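Long-range contacts in CBS domain-containing protein (PDB 1PVM), which is of unknown function but joins a pair of CBS domains, modules that in many relatives bind adenosine ligands, to a zinc-ribbon-like domain that binds metal: residues 19-25 / 43-48; 80-86 / 148-153; 152-158 / 175-181. One frame throughout, in Å; residues are numbered along the deposited sequence.

Contact 1. Residues 19-25 / 43-48; sequences FKTVNWN and LVVKDD
The carboxylate of Asp48 takes two side-chain donors from residues 19-25, one on each oxygen. Asn23 ND2 gives a hydrogen bond of 2.9 Å to Asp48 OD1, reaching its anti side from somewhat out of the carboxylate plane, with Asp48 OD1 in the plane of the Asn23 amide. Trp24 NE1 lies 3.1 Å from Asp48 OD2 and meets it from above the carboxylate plane, so that indole and carboxylate stand nearly perpendicular (80°). Asn23 ND2 also donates to a water that in turn donates to Asp47 O, while its OD1 accepts from Asn25 N in an Asx turn; both ends of the amide are therefore held.

Between the strands the backbone bonds alternate in the parallel manner. Val44 N donates to Lys20 O, Val22 N to Val44 O at 2.8 Å, Lys46 N to Val22 O, and Trp24 N to Lys46 O, the last more bent than the others. With chi1 of 68°, the Trp24 indole is folded over residue 47, where Asp47 CB sits 3.5 Å from the centroid of the six-membered ring in a CH-pi contact. The carboxylate of Asp47 turns to Asn51 and the backbone of Asn49.

On the face carrying Thr21 and Val44, Thr21 CG2 presses tightly on Lys46 CG at 3.4 Å, and Phe19 CD1 rests 3.6 Å from Val44 CG2. Lys46 NZ itself reaches Asp52 in a salt bridge. On the other face Val22 meets Leu43 and Val45; helix 28-38 packs there, Ile34 on Val22 and Met35 on Leu43. Strand 21-23, that helix and strand 42-46 form the beta-alpha-beta unit characteristic of a CBS domain.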
loop_
_atom_site.group_PDB
_atom_site.type_symbol
_atom_site.label_atom_id
_atom_site.label_comp_id
_atom_site.label_asym_id
_atom_site.label_seq_id
_atom_site.Cartn_x
_atom_site.Cartn_y
_atom_site.Cartn_z
ATOM N N PHE B 19 2.315 -0.652 18.678
ATOM C CA PHE B 19 1.295 -0.914 17.668
ATOM C C PHE B 19 -0.107 -0.549 18.158
ATOM O O PHE B 19 -0.364 -0.482 19.363
ATOM C CB PHE B 19 1.328 -2.391 17.279
ATOM C CG PHE B 19 0.965 -3.316 18.401
ATOM C CD1 PHE B 19 -0.352 -3.730 18.583
ATOM C CD2 PHE B 19 1.933 -3.754 19.295
ATOM C CE1 PHE B 19 -0.695 -4.567 19.638
ATOM C CE2 PHE B 19 1.601 -4.589 20.351
ATOM C CZ PHE B 19 0.284 -4.998 20.525
ATOM N N LYS B 20 -1.015 -0.320 17.217
ATOM C CA LYS B 20 -2.385 0.023 17.561
ATOM C C LYS B 20 -3.328 -1.123 17.238
ATOM O O LYS B 20 -3.100 -1.883 16.296
ATOM C CB LYS B 20 -2.814 1.294 16.825
ATOM C CG LYS B 20 -2.100 2.540 17.335
ATOM C CD LYS B 20 -2.644 3.803 16.702
ATOM C CE LYS B 20 -2.067 5.039 17.376
ATOM N NZ LYS B 20 -0.577 5.031 17.367
ATOM N N THR B 21 -4.377 -1.248 18.044
ATOM C CA THR B 21 -5.362 -2.305 17.877
ATOM C C THR B 21 -6.733 -1.680 17.666
ATOM O O THR B 21 -7.059 -0.658 18.274
ATOM C CB THR B 21 -5.427 -3.214 19.127
ATOM O OG1 THR B 21 -4.121 -3.719 19.426
ATOM C CG2 THR B 21 -6.357 -4.388 18.882
ATOM N N VAL B 22 -7.524 -2.298 16.795
ATOM C CA VAL B 22 -8.868 -1.824 16.497
ATOM C C VAL B 22 -9.845 -2.993 16.544
ATOM O O VAL B 22 -9.471 -4.140 16.302
ATOM C CB VAL B 22 -8.944 -1.170 15.094
ATOM C CG1 VAL B 22 -8.219 0.162 15.098
ATOM C CG2 VAL B 22 -8.331 -2.097 14.059
ATOM N N ASN B 23 -11.102 -2.693 16.858
ATOM C CA ASN B 23 -12.137 -3.710 16.936
ATOM C C ASN B 23 -12.504 -4.213 15.536
ATOM O O ASN B 23 -12.489 -3.451 14.570
ATOM C CB ASN B 23 -13.357 -3.132 17.651
ATOM C CG ASN B 23 -14.483 -4.125 17.763
ATOM O OD1 ASN B 23 -15.370 -4.164 16.921
ATOM N ND2 ASN B 23 -14.444 -4.946 18.804
ATOM N N TRP B 24 -12.845 -5.498 15.432
ATOM C CA TRP B 24 -13.163 -6.096 14.140
ATOM C C TRP B 24 -14.410 -5.588 13.416
ATOM O O TRP B 24 -14.620 -5.908 12.248
ATOM C CB TRP B 24 -13.201 -7.629 14.272
ATOM C CG TRP B 24 -14.334 -8.213 15.091
ATOM C CD1 TRP B 24 -15.185 -7.552 15.939
ATOM C CD2 TRP B 24 -14.710 -9.595 15.143
ATOM N NE1 TRP B 24 -16.065 -8.442 16.515
ATOM C CE2 TRP B 24 -15.796 -9.700 16.043
ATOM C CE3 TRP B 24 -14.231 -10.757 14.513
ATOM C CZ2 TRP B 24 -16.415 -10.925 16.329
ATOM C CZ3 TRP B 24 -14.846 -11.973 14.795
ATOM C CH2 TRP B 24 -15.930 -12.046 15.698
ATOM N N ASN B 25 -15.234 -4.799 14.095
ATOM C CA ASN B 25 -16.428 -4.252 13.459
ATOM C C ASN B 25 -16.207 -2.795 13.057
ATOM O O ASN B 25 -17.109 -2.131 12.545
ATOM C CB ASN B 25 -17.636 -4.384 14.389
ATOM C CG ASN B 25 -18.177 -5.798 14.428
ATOM O OD1 ASN B 25 -18.621 -6.279 15.474
ATOM N ND2 ASN B 25 -18.155 -6.470 13.283
ATOM N N LEU B 43 -2.602 -2.470 11.315
ATOM C CA LEU B 43 -3.292 -2.433 12.603
ATOM C C LEU B 43 -3.656 -3.842 13.038
ATOM O O LEU B 43 -4.029 -4.682 12.212
ATOM C CB LEU B 43 -4.586 -1.611 12.512
ATOM C CG LEU B 43 -4.542 -0.181 11.949
ATOM C CD1 LEU B 43 -5.964 0.368 11.843
ATOM C CD2 LEU B 43 -3.692 0.711 12.835
ATOM N N VAL B 44 -3.534 -4.107 14.333
ATOM C CA VAL B 44 -3.909 -5.411 14.863
ATOM C C VAL B 44 -5.414 -5.325 15.101
ATOM O O VAL B 44 -5.919 -4.298 15.567
ATOM C CB VAL B 44 -3.180 -5.713 16.195
ATOM C CG1 VAL B 44 -3.729 -6.997 16.823
ATOM C CG2 VAL B 44 -1.686 -5.840 15.944
ATOM N N VAL B 45 -6.131 -6.389 14.758
ATOM C CA VAL B 45 -7.578 -6.402 14.938
ATOM C C VAL B 45 -8.002 -7.411 16.004
ATOM O O VAL B 45 -7.554 -8.558 15.994
ATOM C CB VAL B 45 -8.304 -6.750 13.626
ATOM C CG1 VAL B 45 -9.798 -6.539 13.803
ATOM C CG2 VAL B 45 -7.764 -5.905 12.483
ATOM N N LYS B 46 -8.865 -6.973 16.917
ATOM C CA LYS B 46 -9.367 -7.832 17.985
ATOM C C LYS B 46 -10.875 -7.991 17.876
ATOM O O LYS B 46 -11.557 -7.092 17.380
ATOM C CB LYS B 46 -9.059 -7.224 19.354
ATOM C CG LYS B 46 -7.622 -7.348 19.816
ATOM C CD LYS B 46 -7.480 -6.780 21.223
ATOM C CE LYS B 46 -6.081 -6.975 21.779
ATOM N NZ LYS B 46 -5.749 -8.412 21.953
ATOM N N ASP B 47 -11.397 -9.132 18.327
ATOM C CA ASP B 47 -12.842 -9.325 18.310
ATOM C C ASP B 47 -13.398 -8.671 19.573
ATOM O O ASP B 47 -12.701 -7.891 20.223
ATOM C CB ASP B 47 -13.237 -10.811 18.236
ATOM C CG ASP B 47 -12.699 -11.644 19.395
ATOM O OD1 ASP B 47 -12.339 -11.073 20.445
ATOM O OD2 ASP B 47 -12.659 -12.890 19.249
ATOM N N ASP B 48 -14.638 -8.983 19.924
ATOM C CA ASP B 48 -15.265 -8.372 21.094
ATOM C C ASP B 48 -14.866 -8.965 22.442
ATOM O O ASP B 48 -15.278 -8.473 23.495
ATOM C CB ASP B 48 -16.781 -8.403 20.921
ATOM C CG ASP B 48 -17.222 -7.665 19.675
ATOM O OD1 ASP B 48 -16.758 -6.520 19.486
ATOM O OD2 ASP B 48 -18.021 -8.217 18.889
HETATM O O HOH W 1 -12.119 -4.958 20.436
#

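Contact 2. Residues 80-86 / 148-153; sequences VMRKPIP and YQHLCP. With HG (mercury (II) ion), chain D.
Lys83 and His150 bring the two irregular segments together, their CA atoms 5.2 Å apart. Neither segment is helix or strand, and a single backbone bond links them: Leu151 N donates to Lys83 O at 2.9 Å. The same oxygen also receives a CA-H...O contact from His150 CA. A cis peptide joins Lys83 to Pro84 just beyond it.

Tyr148 carries much of the side-chain contact. With CG anti to the backbone N (chi1 -173°), its ring reaches across to residues 82-86, and the hydroxyl donates to Pro84 O over a short 2.6 Å. Pro86 CG lies over one face of the ring, toward its rim, 3.6 Å from Tyr148 CZ, while Arg82 CB approaches Tyr148 CD2 obliquely. The His150 imidazole is held from its own segment by a bent bond, ND1 donating to Tyr148 O at 2.8 Å. Arg82 NH1 comes to the edge of that imidazole, 3.1 Å from His150 CE1, with the guanidinium and ring planes 62° apart. Farther along, the Pro84 ring packs by CD against Leu151 CB at 3.6 Å.

Arg82 and Pro86 have backbone bonds to Leu55 on the edge strand 52-57 of one CBS sheet and Ala110 on the middle strand 108-112 of the other, and the Arg82 side chain also lies on helix 58-65. His150 is bonded through its backbone to Leu160 of strand 160-164, so the contact joins the CBS body to the metal-binding domain.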
loop_
_atom_site.group_PDB
_atom_site.type_symbol
_atom_site.label_atom_id
_atom_site.label_comp_id
_atom_site.label_asym_id
_atom_site.label_seq_id
_atom_site.Cartn_x
_atom_site.Cartn_y
_atom_site.Cartn_z
ATOM N N VAL B 80 -12.105 -7.679 5.672
ATOM C CA VAL B 80 -10.956 -7.229 4.890
ATOM C C VAL B 80 -9.589 -7.677 5.401
ATOM O O VAL B 80 -8.711 -8.029 4.612
ATOM C CB VAL B 80 -10.965 -5.681 4.808
ATOM C CG1 VAL B 80 -9.828 -5.182 3.935
ATOM C CG2 VAL B 80 -12.307 -5.207 4.265
ATOM N N MET B 81 -9.420 -7.656 6.719
ATOM C CA MET B 81 -8.159 -8.011 7.365
ATOM C C MET B 81 -7.577 -9.362 6.980
ATOM O O MET B 81 -8.292 -10.264 6.548
ATOM C CB MET B 81 -8.357 -8.016 8.872
ATOM C CG MET B 81 -9.251 -9.161 9.334
ATOM S SD MET B 81 -9.731 -9.000 11.049
ATOM C CE MET B 81 -10.505 -7.408 10.992
ATOM N N ARG B 82 -6.264 -9.494 7.145
ATOM C CA ARG B 82 -5.609 -10.771 6.902
ATOM C C ARG B 82 -6.009 -11.585 8.132
ATOM O O ARG B 82 -5.845 -11.123 9.262
ATOM C CB ARG B 82 -4.081 -10.628 6.892
ATOM C CG ARG B 82 -3.523 -9.627 5.894
ATOM C CD ARG B 82 -4.049 -9.890 4.510
ATOM N NE ARG B 82 -3.274 -9.212 3.478
ATOM C CZ ARG B 82 -3.579 -9.261 2.188
ATOM N NH1 ARG B 82 -4.641 -9.948 1.788
ATOM N NH2 ARG B 82 -2.815 -8.645 1.294
ATOM N N LYS B 83 -6.539 -12.783 7.927
ATOM C CA LYS B 83 -6.939 -13.617 9.052
ATOM C C LYS B 83 -6.754 -15.088 8.702
ATOM O O LYS B 83 -6.995 -15.488 7.567
ATOM C CB LYS B 83 -8.399 -13.331 9.432
ATOM C CG LYS B 83 -9.433 -13.613 8.348
ATOM C CD LYS B 83 -10.822 -13.169 8.824
ATOM C CE LYS B 83 -11.910 -13.442 7.792
ATOM N NZ LYS B 83 -13.220 -12.860 8.220
ATOM N N PRO B 84 -6.287 -15.908 9.663
ATOM C CA PRO B 84 -5.919 -15.554 11.041
ATOM C C PRO B 84 -4.757 -14.568 11.019
ATOM O O PRO B 84 -4.070 -14.440 10.007
ATOM C CB PRO B 84 -5.506 -16.892 11.655
ATOM C CG PRO B 84 -6.197 -17.906 10.805
ATOM C CD PRO B 84 -6.077 -17.343 9.424
ATOM N N ILE B 85 -4.522 -13.886 12.133
ATOM C CA ILE B 85 -3.448 -12.904 12.173
ATOM C C ILE B 85 -2.091 -13.486 11.780
ATOM O O ILE B 85 -1.665 -14.511 12.311
ATOM C CB ILE B 85 -3.345 -12.227 13.582
ATOM C CG1 ILE B 85 -2.357 -11.058 13.519
ATOM C CG2 ILE B 85 -2.928 -13.244 14.646
ATOM C CD1 ILE B 85 -2.409 -10.137 14.731
ATOM N N PRO B 86 -1.416 -12.860 10.798
ATOM C CA PRO B 86 -0.097 -13.342 10.363
ATOM C C PRO B 86 0.854 -13.073 11.521
ATOM O O PRO B 86 0.824 -11.989 12.104
ATOM C CB PRO B 86 0.220 -12.461 9.156
ATOM C CG PRO B 86 -1.135 -12.099 8.621
ATOM C CD PRO B 86 -1.933 -11.831 9.879
ATOM N N TYR B 148 -1.877 -13.635 0.691
ATOM C CA TYR B 148 -2.089 -14.403 1.916
ATOM C C TYR B 148 -3.337 -15.281 1.860
ATOM O O TYR B 148 -4.387 -14.835 1.413
ATOM C CB TYR B 148 -2.214 -13.422 3.086
ATOM C CG TYR B 148 -2.279 -14.050 4.465
ATOM C CD1 TYR B 148 -1.155 -14.641 5.039
ATOM C CD2 TYR B 148 -3.460 -14.014 5.214
ATOM C CE1 TYR B 148 -1.202 -15.176 6.329
ATOM C CE2 TYR B 148 -3.517 -14.548 6.507
ATOM C CZ TYR B 148 -2.385 -15.122 7.056
ATOM O OH TYR B 148 -2.420 -15.614 8.336
ATOM N N GLN B 149 -3.224 -16.529 2.309
ATOM C CA GLN B 149 -4.385 -17.421 2.331
ATOM C C GLN B 149 -5.200 -17.125 3.581
ATOM O O GLN B 149 -4.756 -17.414 4.695
ATOM C CB GLN B 149 -3.974 -18.893 2.378
ATOM C CG GLN B 149 -3.684 -19.535 1.038
ATOM C CD GLN B 149 -3.899 -21.044 1.076
ATOM O OE1 GLN B 149 -3.493 -21.720 2.028
ATOM N NE2 GLN B 149 -4.537 -21.579 0.036
ATOM N N HIS B 150 -6.383 -16.549 3.398
ATOM C CA HIS B 150 -7.256 -16.230 4.523
ATOM C C HIS B 150 -8.066 -17.467 4.888
ATOM O O HIS B 150 -8.680 -18.091 4.022
ATOM C CB HIS B 150 -8.193 -15.084 4.151
ATOM C CG HIS B 150 -7.481 -13.807 3.825
ATOM N ND1 HIS B 150 -6.466 -13.741 2.895
ATOM C CD2 HIS B 150 -7.638 -12.551 4.302
ATOM C CE1 HIS B 150 -6.028 -12.499 2.815
ATOM N NE2 HIS B 150 -6.722 -11.756 3.657
ATOM N N LEU B 151 -8.072 -17.819 6.171
ATOM C CA LEU B 151 -8.799 -18.998 6.616
ATOM C C LEU B 151 -10.157 -18.664 7.212
ATOM O O LEU B 151 -10.346 -17.604 7.818
ATOM C CB LEU B 151 -7.953 -19.788 7.618
ATOM C CG LEU B 151 -6.570 -20.185 7.089
ATOM C CD1 LEU B 151 -5.860 -21.032 8.119
ATOM C CD2 LEU B 151 -6.700 -20.943 5.773
ATOM N N CYS B 152 -11.097 -19.585 7.025
ATOM C CA CYS B 152 -12.463 -19.435 7.505
ATOM C C CYS B 152 -12.575 -19.332 9.022
ATOM O O CYS B 152 -12.047 -20.172 9.743
ATOM C CB CYS B 152 -13.296 -20.616 7.025
ATOM S SG CYS B 152 -15.010 -20.521 7.545
ATOM N N PRO B 153 -13.280 -18.302 9.524
ATOM C CA PRO B 153 -13.439 -18.127 10.971
ATOM C C PRO B 153 -14.428 -19.122 11.586
ATOM O O PRO B 153 -14.471 -19.287 12.804
ATOM C CB PRO B 153 -13.923 -16.685 11.088
ATOM C CG PRO B 153 -14.760 -16.531 9.869
ATOM C CD PRO B 153 -13.927 -17.198 8.791
HETATM HG HG HG D . -15.468 -22.905 6.892
#

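Contact 3. Residues 152-158 / 175-181. With HG (mercury (II) ion), chain D.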
loop_
_atom_site.group_PDB
_atom_site.type_symbol
_atom_site.label_atom_id
_atom_site.label_comp_id
_atom_site.label_asym_id
_atom_site.label_seq_id
_atom_site.Cartn_x
_atom_site.Cartn_y
_atom_site.Cartn_z
ATOM N N CYS B 152 -11.097 -19.585 7.025
ATOM C CA CYS B 152 -12.463 -19.435 7.505
ATOM C C CYS B 152 -12.575 -19.332 9.022
ATOM O O CYS B 152 -12.047 -20.172 9.743
ATOM C CB CYS B 152 -13.296 -20.616 7.025
ATOM S SG CYS B 152 -15.010 -20.521 7.545
ATOM N N PRO B 153 -13.280 -18.302 9.524
ATOM C CA PRO B 153 -13.439 -18.127 10.971
ATOM C C PRO B 153 -14.428 -19.122 11.586
ATOM O O PRO B 153 -14.471 -19.287 12.804
ATOM C CB PRO B 153 -13.923 -16.685 11.088
ATOM C CG PRO B 153 -14.760 -16.531 9.869
ATOM C CD PRO B 153 -13.927 -17.198 8.791
ATOM N N LYS B 154 -15.216 -19.781 10.739
ATOM C CA LYS B 154 -16.200 -20.746 11.218
ATOM C C LYS B 154 -15.598 -22.121 11.514
ATOM O O LYS B 154 -15.817 -22.674 12.590
ATOM C CB LYS B 154 -17.340 -20.891 10.202
ATOM C CG LYS B 154 -18.468 -21.806 10.663
ATOM C CD LYS B 154 -19.557 -21.912 9.610
ATOM C CE LYS B 154 -20.697 -22.798 10.075
ATOM N NZ LYS B 154 -21.777 -22.865 9.048
ATOM N N CYS B 155 -14.840 -22.670 10.569
ATOM C CA CYS B 155 -14.230 -23.981 10.767
ATOM C C CYS B 155 -12.729 -23.870 11.018
ATOM O O CYS B 155 -12.094 -24.826 11.469
ATOM C CB CYS B 155 -14.491 -24.886 9.556
ATOM S SG CYS B 155 -13.645 -24.402 8.027
ATOM N N GLY B 156 -12.169 -22.702 10.711
ATOM C CA GLY B 156 -10.750 -22.465 10.921
ATOM C C GLY B 156 -9.780 -23.146 9.971
ATOM O O GLY B 156 -8.594 -22.827 9.973
ATOM N N VAL B 157 -10.263 -24.075 9.155
ATOM C CA VAL B 157 -9.380 -24.785 8.232
ATOM C C VAL B 157 -9.612 -24.471 6.757
ATOM O O VAL B 157 -8.699 -24.602 5.937
ATOM C CB VAL B 157 -9.504 -26.309 8.418
ATOM C CG1 VAL B 157 -8.952 -26.707 9.763
ATOM C CG2 VAL B 157 -10.954 -26.726 8.308
ATOM N N GLY B 158 -10.829 -24.059 6.425
ATOM C CA GLY B 158 -11.146 -23.752 5.045
ATOM C C GLY B 158 -10.505 -22.471 4.557
ATOM O O GLY B 158 -10.201 -21.573 5.343
ATOM N N CYS B 175 -15.977 -20.132 1.996
ATOM C CA CYS B 175 -15.072 -21.150 2.506
ATOM C C CYS B 175 -14.965 -22.321 1.527
ATOM O O CYS B 175 -15.971 -22.787 0.982
ATOM C CB CYS B 175 -15.569 -21.659 3.853
ATOM S SG CYS B 175 -14.550 -22.992 4.499
ATOM N N SER B 176 -13.743 -22.800 1.317
ATOM C CA SER B 176 -13.505 -23.911 0.401
ATOM C C SER B 176 -13.672 -25.275 1.072
ATOM O O SER B 176 -13.553 -26.307 0.416
ATOM C CB SER B 176 -12.098 -23.811 -0.184
ATOM O OG SER B 176 -11.133 -24.010 0.834
ATOM N N ASN B 177 -13.931 -25.281 2.376
ATOM C CA ASN B 177 -14.118 -26.534 3.105
ATOM C C ASN B 177 -15.463 -27.150 2.693
ATOM O O ASN B 177 -16.521 -26.560 2.915
ATOM C CB ASN B 177 -14.106 -26.271 4.617
ATOM C CG ASN B 177 -14.222 -27.547 5.446
ATOM O OD1 ASN B 177 -14.541 -28.618 4.929
ATOM N ND2 ASN B 177 -13.971 -27.428 6.743
ATOM N N PRO B 178 -15.431 -28.345 2.079
ATOM C CA PRO B 178 -16.652 -29.030 1.638
ATOM C C PRO B 178 -17.655 -29.242 2.769
ATOM O O PRO B 178 -18.857 -29.041 2.592
ATOM C CB PRO B 178 -16.125 -30.354 1.087
ATOM C CG PRO B 178 -14.771 -29.985 0.573
ATOM C CD PRO B 178 -14.236 -29.115 1.689
ATOM N N ALA B 179 -17.146 -29.642 3.931
ATOM C CA ALA B 179 -17.984 -29.901 5.096
ATOM C C ALA B 179 -18.485 -28.627 5.755
ATOM O O ALA B 179 -19.258 -28.686 6.711
ATOM C CB ALA B 179 -17.218 -30.740 6.112
ATOM N N CYS B 180 -18.053 -27.475 5.252
ATOM C CA CYS B 180 -18.486 -26.210 5.833
ATOM C C CYS B 180 -19.281 -25.333 4.890
ATOM O O CYS B 180 -19.012 -25.266 3.691
ATOM C CB CYS B 180 -17.297 -25.398 6.345
ATOM S SG CYS B 180 -17.813 -23.870 7.178
ATOM N N ASP B 181 -20.259 -24.645 5.466
ATOM C CA ASP B 181 -21.120 -23.741 4.728
ATOM C C ASP B 181 -20.946 -22.353 5.335
ATOM O O ASP B 181 -21.671 -21.975 6.252
ATOM C CB ASP B 181 -22.574 -24.199 4.857
ATOM C CG ASP B 181 -23.535 -23.320 4.087
ATOM O OD1 ASP B 181 -23.345 -23.159 2.861
ATOM O OD2 ASP B 181 -24.486 -22.795 4.709
HETATM HG HG HG D . -15.468 -22.905 6.892
HETATM O O HOH W 2 -21.281 -25.575 7.916
#
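The four-cysteine metal site of the zinc-ribbon-like domain is built from these two loops, each supplying two thiolates to one mercury ion. Cys152 and Cys155 come from a CxxC turn, Cys175 and Cys180 from the end of strand 170-175 and the loop after it. All four SG atoms lie 2.5 to 2.6 Å from mercury. Cys152, Cys175 and Cys180 carry SG anti to the backbone N, whereas Cys155 has chi1 of 69°, which sets its sulfur between N and the carbonyl carbon.

Several donors point at the sulfurs. Cys155 SG accepts from Gly158 N at 3.3 Å and, at greater length, from Val157 N. Across the contact it also takes Asn177 ND2 at 3.3 Å in a nearly straight bond (167°) with sulfur in the amide plane. Cys175 SG accepts Asn177 N at 3.2 Å. Such bonds would be expected to draw negative charge off the thiolates. The other end of the Asn177 amide, OD1, accepts from Ala179 N in an Asx turn, within the type I turn from Asn177 to Cys180 that leads to the fourth ligand.

Gly158 passes close to the site, its CA 3.5 Å from Cys175 SG. On another side the extended Lys154 chain runs over Cys180 SG, CD 3.6 Å away, and NZ donates to Asp181 O at 2.9 Å from above the carbonyl plane; a water bridges the same NZ to Asp181 N. Iron has been seen on the same four cysteines and zinc is predicted there, and the paired loops flanking a two-stranded hairpin are the hallmark of a zinc ribbon.

The three contacts run in series along the chain and form a path from the first CBS domain to the metal. Contacts 1 and 2 have centres 13 Å apart and touch through packing, Val44 CG1 lying 4.0 Å from Ile85 CD1 and Met81 reaching toward Val45 and Trp24. Contacts 2 and 3, with centres 12 Å apart, share Cys152 and Pro153, and Leu151 CD2 sits 3.6 Å from Gly158 O. Contact 2 thus carries one mercury ligand while holding its segment to the CBS body. Contacts 1 and 3 do not touch, their nearest atoms about 6 Å apart, and the Trp24 side chain is about 14 Å from the bound mercury.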